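Local coordinates for leucine-rich repeat protein (Bacteroides thetaiotaomicron, PDB 4ECN) that is of unknown function but, as an extracellular leucine-rich repeat protein, probably binds other proteins, at residues F15-S20 and Y90-G95; V46-N51 and L78-G83. One frame throughout, in Å; residues are numbered along the deposited sequence.

Interaction 1 of 2, residues F15-S20 and Y90-G95; sequences FKLYKS and YYLYDG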
ATOM      1  N   PHE A  15      13.853  45.782 -26.987  1.00 69.45           N
ATOM      2  CA  PHE A  15      13.166  45.503 -25.731  1.00 68.20           C
ATOM      3  C   PHE A  15      12.022  46.485 -25.523  1.00 75.91           C
ATOM      4  O   PHE A  15      12.105  47.652 -25.914  1.00 75.70           O
ATOM      5  CB  PHE A  15      14.148  45.538 -24.547  1.00 68.13           C
ATOM      6  CG  PHE A  15      15.262  44.523 -24.684  1.00 67.73           C
ATOM      7  CD1 PHE A  15      15.082  43.209 -24.271  1.00 69.22           C
ATOM      8  CD2 PHE A  15      16.477  44.874 -25.257  1.00 68.13           C
ATOM      9  CE1 PHE A  15      16.100  42.268 -24.430  1.00 68.96           C
ATOM     10  CE2 PHE A  15      17.490  43.932 -25.417  1.00 69.65           C
ATOM     11  CZ  PHE A  15      17.298  42.637 -25.001  1.00 66.86           C
ATOM     12  N   LYS A  16      10.935  45.972 -24.949  1.00 75.29           N
ATOM     13  CA  LYS A  16       9.717  46.706 -24.629  1.00 76.99           C
ATOM     14  C   LYS A  16       9.483  46.567 -23.114  1.00 83.11           C
ATOM     15  O   LYS A  16       9.345  45.435 -22.638  1.00 81.99           O
ATOM     16  CB  LYS A  16       8.552  46.142 -25.474  1.00 79.87           C
ATOM     17  CG  LYS A  16       7.645  47.180 -26.116  1.00 97.69           C
ATOM     18  CD  LYS A  16       6.466  46.485 -26.793  1.00108.28           C
ATOM     19  CE  LYS A  16       5.571  47.386 -27.610  1.00119.01           C
ATOM     20  NZ  LYS A  16       4.453  46.623 -28.231  1.00127.02           N
ATOM     21  N   LEU A  17       9.550  47.690 -22.348  1.00 81.81           N
ATOM     22  CA  LEU A  17       9.372  47.694 -20.885  1.00 81.65           C
ATOM     23  C   LEU A  17       7.884  47.560 -20.520  1.00 87.72           C
ATOM     24  O   LEU A  17       7.050  48.324 -21.013  1.00 89.15           O
ATOM     25  CB  LEU A  17       9.974  48.962 -20.243  1.00 82.01           C
ATOM     26  CG  LEU A  17      11.506  48.974 -20.055  1.00 86.62           C
ATOM     27  CD1 LEU A  17      12.034  50.374 -19.879  1.00 87.58           C
ATOM     28  CD2 LEU A  17      11.936  48.124 -18.868  1.00 87.96           C
ATOM     29  N   TYR A  18       7.561  46.561 -19.688  1.00 83.81           N
ATOM     30  CA  TYR A  18       6.202  46.257 -19.255  1.00 84.24           C
ATOM     31  C   TYR A  18       6.048  46.439 -17.748  1.00 90.66           C
ATOM     32  O   TYR A  18       7.021  46.308 -16.999  1.00 90.02           O
ATOM     33  CB  TYR A  18       5.809  44.820 -19.656  1.00 84.79           C
ATOM     34  CG  TYR A  18       5.498  44.663 -21.131  1.00 87.81           C
ATOM     35  CD1 TYR A  18       6.518  44.556 -22.073  1.00 90.14           C
ATOM     36  CD2 TYR A  18       4.184  44.580 -21.583  1.00 89.15           C
ATOM     37  CE1 TYR A  18       6.240  44.420 -23.433  1.00 91.66           C
ATOM     38  CE2 TYR A  18       3.893  44.419 -22.940  1.00 90.85           C
ATOM     39  CZ  TYR A  18       4.926  44.343 -23.865  1.00 98.47           C
ATOM     40  OH  TYR A  18       4.654  44.193 -25.209  1.00 98.60           O
ATOM     41  N   LYS A  19       4.811  46.751 -17.315  1.00 89.01           N
ATOM     42  CA  LYS A  19       4.431  46.946 -15.915  1.00 88.66           C
ATOM     43  C   LYS A  19       4.091  45.588 -15.278  1.00 93.56           C
ATOM     44  O   LYS A  19       3.812  44.629 -16.006  1.00 92.24           O
ATOM     45  CB  LYS A  19       3.250  47.931 -15.815  1.00 91.20           C
ATOM     46  CG  LYS A  19       3.599  49.349 -16.262  1.00 96.80           C
ATOM     47  CD  LYS A  19       2.407  50.300 -16.226  1.00103.73           C
ATOM     48  CE  LYS A  19       2.831  51.733 -16.469  1.00107.94           C
ATOM     49  NZ  LYS A  19       1.671  52.666 -16.490  1.00113.50           N
ATOM     50  N   SER A  20       4.151  45.503 -13.925  1.00 92.29           N
ATOM     51  CA  SER A  20       3.886  44.272 -13.154  1.00 92.34           C
ATOM     52  C   SER A  20       2.415  44.217 -12.640  1.00 97.95           C
ATOM     53  O   SER A  20       1.512  44.721 -13.321  1.00 98.45           O
ATOM     54  CB  SER A  20       4.862  44.153 -11.984  1.00 95.11           C
ATOM     55  OG  SER A  20       4.803  45.291 -11.142  1.00102.98           O
ATOM     56  N   TYR A  90      19.233  43.511 -15.963  1.00 64.90           N
ATOM     57  CA  TYR A  90      19.376  44.754 -16.708  1.00 65.38           C
ATOM     58  C   TYR A  90      19.372  45.967 -15.782  1.00 71.22           C
ATOM     59  O   TYR A  90      18.819  45.920 -14.683  1.00 69.54           O
ATOM     60  CB  TYR A  90      18.254  44.898 -17.763  1.00 66.36           C
ATOM     61  CG  TYR A  90      16.844  44.969 -17.206  1.00 66.58           C
ATOM     62  CD1 TYR A  90      16.275  46.189 -16.837  1.00 69.06           C
ATOM     63  CD2 TYR A  90      16.050  43.828 -17.122  1.00 65.65           C
ATOM     64  CE1 TYR A  90      14.973  46.257 -16.338  1.00 69.53           C
ATOM     65  CE2 TYR A  90      14.752  43.884 -16.616  1.00 65.61           C
ATOM     66  CZ  TYR A  90      14.214  45.102 -16.237  1.00 72.86           C
ATOM     67  OH  TYR A  90      12.930  45.152 -15.757  1.00 76.13           O
ATOM     68  N   TYR A  91      19.974  47.067 -16.257  1.00 70.44           N
ATOM     69  CA  TYR A  91      20.023  48.331 -15.531  1.00 71.17           C
ATOM     70  C   TYR A  91      19.392  49.410 -16.385  1.00 77.75           C
ATOM     71  O   TYR A  91      19.636  49.437 -17.588  1.00 77.87           O
ATOM     72  CB  TYR A  91      21.473  48.740 -15.125  1.00 72.21           C
ATOM     73  CG  TYR A  91      22.360  47.656 -14.531  1.00 72.89           C
ATOM     74  CD1 TYR A  91      23.154  46.852 -15.348  1.00 75.46           C
ATOM     75  CD2 TYR A  91      22.493  47.512 -13.152  1.00 72.20           C
ATOM     76  CE1 TYR A  91      23.997  45.874 -14.811  1.00 76.02           C
ATOM     77  CE2 TYR A  91      23.341  46.543 -12.602  1.00 72.28           C
ATOM     78  CZ  TYR A  91      24.097  45.730 -13.437  1.00 78.87           C
ATOM     79  OH  TYR A  91      24.926  44.755 -12.930  1.00 76.05           O
ATOM     80  N   LEU A  92      18.587  50.288 -15.783  1.00 76.72           N
ATOM     81  CA  LEU A  92      18.003  51.433 -16.480  1.00 78.70           C
ATOM     82  C   LEU A  92      18.790  52.690 -16.053  1.00 89.39           C
ATOM     83  O   LEU A  92      19.307  52.724 -14.936  1.00 89.44           O
ATOM     84  CB  LEU A  92      16.490  51.550 -16.220  1.00 78.17           C
ATOM     85  CG  LEU A  92      15.648  50.412 -16.801  1.00 81.94           C
ATOM     86  CD1 LEU A  92      14.283  50.386 -16.211  1.00 81.61           C
ATOM     87  CD2 LEU A  92      15.552  50.495 -18.303  1.00 85.40           C
ATOM     88  N   TYR A  93      18.953  53.677 -16.954  1.00 90.88           N
ATOM     89  CA  TYR A  93      19.749  54.882 -16.678  1.00 93.50           C
ATOM     90  C   TYR A  93      19.018  56.172 -17.089  1.00103.69           C
ATOM     91  O   TYR A  93      18.468  56.227 -18.188  1.00104.26           O
ATOM     92  CB  TYR A  93      21.094  54.803 -17.429  1.00 95.01           C
ATOM     93  CG  TYR A  93      21.978  53.630 -17.052  1.00 96.18           C
ATOM     94  CD1 TYR A  93      21.891  52.416 -17.733  1.00 97.26           C
ATOM     95  CD2 TYR A  93      22.949  53.754 -16.063  1.00 97.26           C
ATOM     96  CE1 TYR A  93      22.724  51.343 -17.412  1.00 97.13           C
ATOM     97  CE2 TYR A  93      23.790  52.691 -15.735  1.00 97.91           C
ATOM     98  CZ  TYR A  93      23.672  51.485 -16.407  1.00106.04           C
ATOM     99  OH  TYR A  93      24.515  50.449 -16.077  1.00108.00           O
ATOM    100  N   ASP A  94      19.065  57.227 -16.238  1.00104.19           N
ATOM    101  CA  ASP A  94      18.433  58.538 -16.500  1.00106.32           C
ATOM    102  C   ASP A  94      19.296  59.407 -17.467  1.00113.48           C
ATOM    103  O   ASP A  94      20.245  58.901 -18.081  1.00112.83           O
ATOM    104  CB  ASP A  94      18.194  59.302 -15.169  1.00108.34           C
ATOM    105  CG  ASP A  94      19.436  59.878 -14.499  1.00119.19           C
ATOM    106  OD1 ASP A  94      20.502  59.216 -14.539  1.00118.29           O
ATOM    107  OD2 ASP A  94      19.341  60.987 -13.930  1.00128.21           O
ATOM    108  N   GLY A  95      18.953  60.697 -17.573  1.00112.80           N
ATOM    109  CA  GLY A  95      19.674  61.674 -18.386  1.00114.39           C
ATOM    110  C   GLY A  95      21.112  61.901 -17.943  1.00120.01           C
ATOM    111  O   GLY A  95      22.003  62.063 -18.784  1.00120.42           O
TER

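Interaction 2 of 2, residues V46-N51 and L78-G83; sequences VVMTHN and LQLLAG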
ATOM      1  N   VAL A  46      21.508  45.535 -20.891  1.00 78.64           N
ATOM      2  CA  VAL A  46      21.001  44.193 -20.701  1.00 77.34           C
ATOM      3  C   VAL A  46      22.208  43.233 -20.653  1.00 82.88           C
ATOM      4  O   VAL A  46      23.009  43.151 -21.596  1.00 83.28           O
ATOM      5  CB  VAL A  46      19.953  43.813 -21.782  1.00 80.14           C
ATOM      6  CG1 VAL A  46      19.398  42.419 -21.540  1.00 79.04           C
ATOM      7  CG2 VAL A  46      18.815  44.830 -21.827  1.00 79.86           C
ATOM      8  N   VAL A  47      22.337  42.542 -19.519  1.00 79.78           N
ATOM      9  CA  VAL A  47      23.384  41.558 -19.265  1.00 80.08           C
ATOM     10  C   VAL A  47      22.871  40.192 -19.772  1.00 86.53           C
ATOM     11  O   VAL A  47      21.795  39.744 -19.366  1.00 85.59           O
ATOM     12  CB  VAL A  47      23.783  41.546 -17.759  1.00 82.79           C
ATOM     13  CG1 VAL A  47      24.805  40.455 -17.451  1.00 82.27           C
ATOM     14  CG2 VAL A  47      24.309  42.907 -17.323  1.00 82.77           C
HETATM   15  N   MSE A  48      23.629  39.556 -20.672  1.00 85.91           N
HETATM   16  CA  MSE A  48      23.268  38.263 -21.264  1.00 87.09           C
HETATM   17  C   MSE A  48      24.394  37.251 -21.218  1.00 93.90           C
HETATM   18  O   MSE A  48      25.554  37.629 -21.050  1.00 94.53           O
HETATM   19  CB  MSE A  48      22.878  38.438 -22.736  1.00 90.53           C
HETATM   20  CG  MSE A  48      21.536  39.083 -22.968  1.00 98.39           C
HETATM   21 SE   MSE A  48      21.468  39.734 -24.800  0.75108.29          SE
HETATM   22  CE  MSE A  48      22.664  41.331 -24.602  1.00105.30           C
ATOM     23  N   THR A  49      24.055  35.968 -21.451  1.00 91.96           N
ATOM     24  CA  THR A  49      25.007  34.858 -21.530  1.00 92.64           C
ATOM     25  C   THR A  49      24.668  33.976 -22.745  1.00 99.41           C
ATOM     26  O   THR A  49      23.529  33.527 -22.883  1.00 97.55           O
ATOM     27  CB  THR A  49      25.032  34.037 -20.229  1.00 97.15           C
ATOM     28  OG1 THR A  49      23.711  33.595 -19.926  1.00 98.64           O
ATOM     29  CG2 THR A  49      25.613  34.802 -19.048  1.00 92.27           C
ATOM     30  N   HIS A  50      25.656  33.759 -23.630  1.00100.31           N
ATOM     31  CA  HIS A  50      25.526  32.921 -24.829  1.00102.46           C
ATOM     32  C   HIS A  50      26.709  31.954 -24.884  1.00109.28           C
ATOM     33  O   HIS A  50      27.808  32.334 -25.319  1.00109.13           O
ATOM     34  CB  HIS A  50      25.419  33.774 -26.120  1.00104.53           C
ATOM     35  CG  HIS A  50      25.396  32.994 -27.412  1.00108.86           C
ATOM     36  ND1 HIS A  50      24.367  32.104 -27.715  1.00110.45           N
ATOM     37  CD2 HIS A  50      26.234  33.062 -28.476  1.00111.42           C
ATOM     38  CE1 HIS A  50      24.642  31.629 -28.920  1.00110.52           C
ATOM     39  NE2 HIS A  50      25.747  32.182 -29.423  1.00111.57           N
ATOM     40  N   ASN A  51      26.469  30.702 -24.410  1.00107.68           N
ATOM     41  CA  ASN A  51      27.426  29.590 -24.332  1.00108.82           C
ATOM     42  C   ASN A  51      28.727  30.061 -23.631  1.00114.40           C
ATOM     43  O   ASN A  51      29.793  30.150 -24.253  1.00114.64           O
ATOM     44  CB  ASN A  51      27.716  28.986 -25.728  1.00113.05           C
ATOM     45  CG  ASN A  51      26.540  28.275 -26.370  1.00141.91           C
ATOM     46  OD1 ASN A  51      25.752  28.865 -27.124  1.00138.07           O
ATOM     47  ND2 ASN A  51      26.428  26.975 -26.131  1.00133.15           N
ATOM     48  N   LEU A  78      19.376  45.765 -31.614  1.00 82.04           N
ATOM     49  CA  LEU A  78      20.655  45.221 -31.180  1.00 80.36           C
ATOM     50  C   LEU A  78      21.066  44.071 -32.100  1.00 80.20           C
ATOM     51  O   LEU A  78      20.410  43.025 -32.100  1.00 78.50           O
ATOM     52  CB  LEU A  78      20.579  44.763 -29.709  1.00 79.47           C
ATOM     53  CG  LEU A  78      21.762  43.951 -29.148  1.00 83.50           C
ATOM     54  CD1 LEU A  78      23.063  44.739 -29.201  1.00 83.95           C
ATOM     55  CD2 LEU A  78      21.466  43.458 -27.748  1.00 84.25           C
ATOM     56  N   GLN A  79      22.152  44.257 -32.867  1.00 74.90           N
ATOM     57  CA  GLN A  79      22.615  43.194 -33.749  1.00 74.52           C
ATOM     58  C   GLN A  79      23.389  42.165 -32.948  1.00 78.11           C
ATOM     59  O   GLN A  79      24.359  42.506 -32.271  1.00 78.28           O
ATOM     60  CB  GLN A  79      23.461  43.736 -34.901  1.00 76.71           C
ATOM     61  CG  GLN A  79      23.721  42.699 -35.994  1.00 83.32           C
ATOM     62  CD  GLN A  79      24.457  43.278 -37.176  1.00104.15           C
ATOM     63  OE1 GLN A  79      24.519  44.503 -37.388  1.00 99.50           O
ATOM     64  NE2 GLN A  79      24.993  42.399 -38.004  1.00 97.66           N
ATOM     65  N   LEU A  80      22.933  40.912 -33.002  1.00 73.69           N
ATOM     66  CA  LEU A  80      23.542  39.777 -32.322  1.00 73.04           C
ATOM     67  C   LEU A  80      23.648  38.615 -33.253  1.00 79.24           C
ATOM     68  O   LEU A  80      22.912  38.568 -34.231  1.00 79.53           O
ATOM     69  CB  LEU A  80      22.726  39.371 -31.082  1.00 71.86           C
ATOM     70  CG  LEU A  80      22.716  40.321 -29.895  1.00 75.56           C
ATOM     71  CD1 LEU A  80      21.584  39.982 -28.955  1.00 74.92           C
ATOM     72  CD2 LEU A  80      24.036  40.306 -29.166  1.00 76.30           C
ATOM     73  N   LEU A  81      24.528  37.655 -32.954  1.00 77.53           N
ATOM     74  CA  LEU A  81      24.641  36.477 -33.793  1.00 79.01           C
ATOM     75  C   LEU A  81      23.514  35.517 -33.428  1.00 82.93           C
ATOM     76  O   LEU A  81      23.220  35.325 -32.246  1.00 80.85           O
ATOM     77  CB  LEU A  81      26.021  35.824 -33.672  1.00 79.80           C
ATOM     78  CG  LEU A  81      26.395  34.891 -34.837  1.00 86.56           C
ATOM     79  CD1 LEU A  81      27.784  35.212 -35.389  1.00 87.52           C
ATOM     80  CD2 LEU A  81      26.171  33.394 -34.479  1.00 89.22           C
ATOM     81  N   ALA A  82      22.861  34.954 -34.456  1.00 81.63           N
ATOM     82  CA  ALA A  82      21.713  34.055 -34.318  1.00 81.98           C
ATOM     83  C   ALA A  82      22.011  32.879 -33.377  1.00 86.62           C
ATOM     84  O   ALA A  82      22.969  32.132 -33.594  1.00 87.37           O
ATOM     85  CB  ALA A  82      21.292  33.532 -35.684  1.00 83.79           C
ATOM     86  N   GLY A  83      21.190  32.759 -32.336  1.00 82.48           N
ATOM     87  CA  GLY A  83      21.288  31.720 -31.316  1.00 81.36           C
ATOM     88  C   GLY A  83      20.524  32.049 -30.047  1.00 83.52           C
ATOM     89  O   GLY A  83      19.951  33.133 -29.929  1.00 82.99           O
TER

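Interaction 1 of 2, residues F15-S20 and Y90-G95
Leu-17 overlaps the end of Leu-92, the two side chains reaching tip to tip across the interior. Its CD1 lies 3.9 Å from Leu-92 CD2, the shortest approach between the segments. The second methyl of each residue thickens the meeting, Leu-17 CD2 standing 4.2 Å from Leu-92 CD1, so the two forked ends abut, each methyl of one lying near both methyls of the other. In each leucine CG is anti to the carbonyl carbon (chi1 -79° in Leu-17, -66° in Leu-92), which extends both isobutyl groups into the space between the strands. Tyr-90 adds a flank. Its ring reaches across to Leu-17, where CD2 sits obliquely to the ring, 4.4 Å from Tyr-90 CE1 and about as far from Tyr-90 OH. Strands 10-18 and 83-93 carry these residues, and no hydrogen bond joins the two segments: the nearest CA atoms, those of Leu-17 and Leu-92, are 10.4 Å apart, a spacing of facing layers rather than of paired neighbours. This is the packing of a beta sandwich, consistent with the placing of this DUF4458 domain in the transthyretin clan. The backbone of Leu-17 is bonded to Tyr-71 and Leu-73 within its own layer, while its side chain points into the interior to meet Leu-92. Around the three touching residues, all buried, Leu-101 from strand 99-104 and Ile-44 from strand 43-49 pack on both Tyr-90 and Leu-92, while Met-38 comes against Leu-92 from a loop and Val-125 lies against Tyr-90.

Interaction 2 of 2, residues V46-N51 and L78-G83
His-50 ND1 is hydrogen-bonded to the carbonyl oxygen of Thr-84, just beyond Gly-83, and this bond sets the imidazole beside the glycine backbone. In the sandwich of the DUF4458 domain the contact lies where strand 43-49 faces the end of strand 73-81 and the turn that leads into strand 83-93. Gly-83 CA lies oblique to the His-50 ring, 4.1 Å from His-50 CE1. With CG anti to the backbone N (chi1 175°), the ring extends toward this turn, where it also stacks on Tyr-85. Asn-51 OD1 lies over one face of the His-50 ring, displaced toward its rim. The bond to Thr-84 and the stack on Tyr-85 together limit how the imidazole can turn. Further along the strands the contact becomes apolar, with Met-48 and Leu-78 buried. Met-48, modelled as selenomethionine, bends at chi3 (-74°) and sends its terminal methyl to Leu-78, meeting it tip to tip. Leu-78 also packs on Gln-57 and Leu-59 of strand 54-63, while Leu-80 touches Tyr-85. Met-48 CE is 4.0 Å from Leu-78 CD2, while Leu-80 crosses the same chain at an angle, with its CD1 4.2 Å from Met-48 SE.

Overall arrangement
Interactions 1 and 2 lie at two levels of the same sandwich interior, their centres about 18 Å apart. Strand 10-18 pairs with 73-81 in one layer and 43-49 with 83-93 in the other; strand 54-63, paired with both 43-49 and 73-81, joins the layers at one side. Each contact bridges the two layers. Along the chain, interaction 2 falls between the two segments of interaction 1. They also touch directly: Phe-15 CE2 packs 3.9 Å from Val-46 CG2, Tyr-90 CB lies 4.1 Å from Val-46 CA, and Tyr-91 CE1 is 3.9 Å from Val-47 CG2. Both belong to the first DUF4458 domain, the sodium ion to the leucine-rich repeat region.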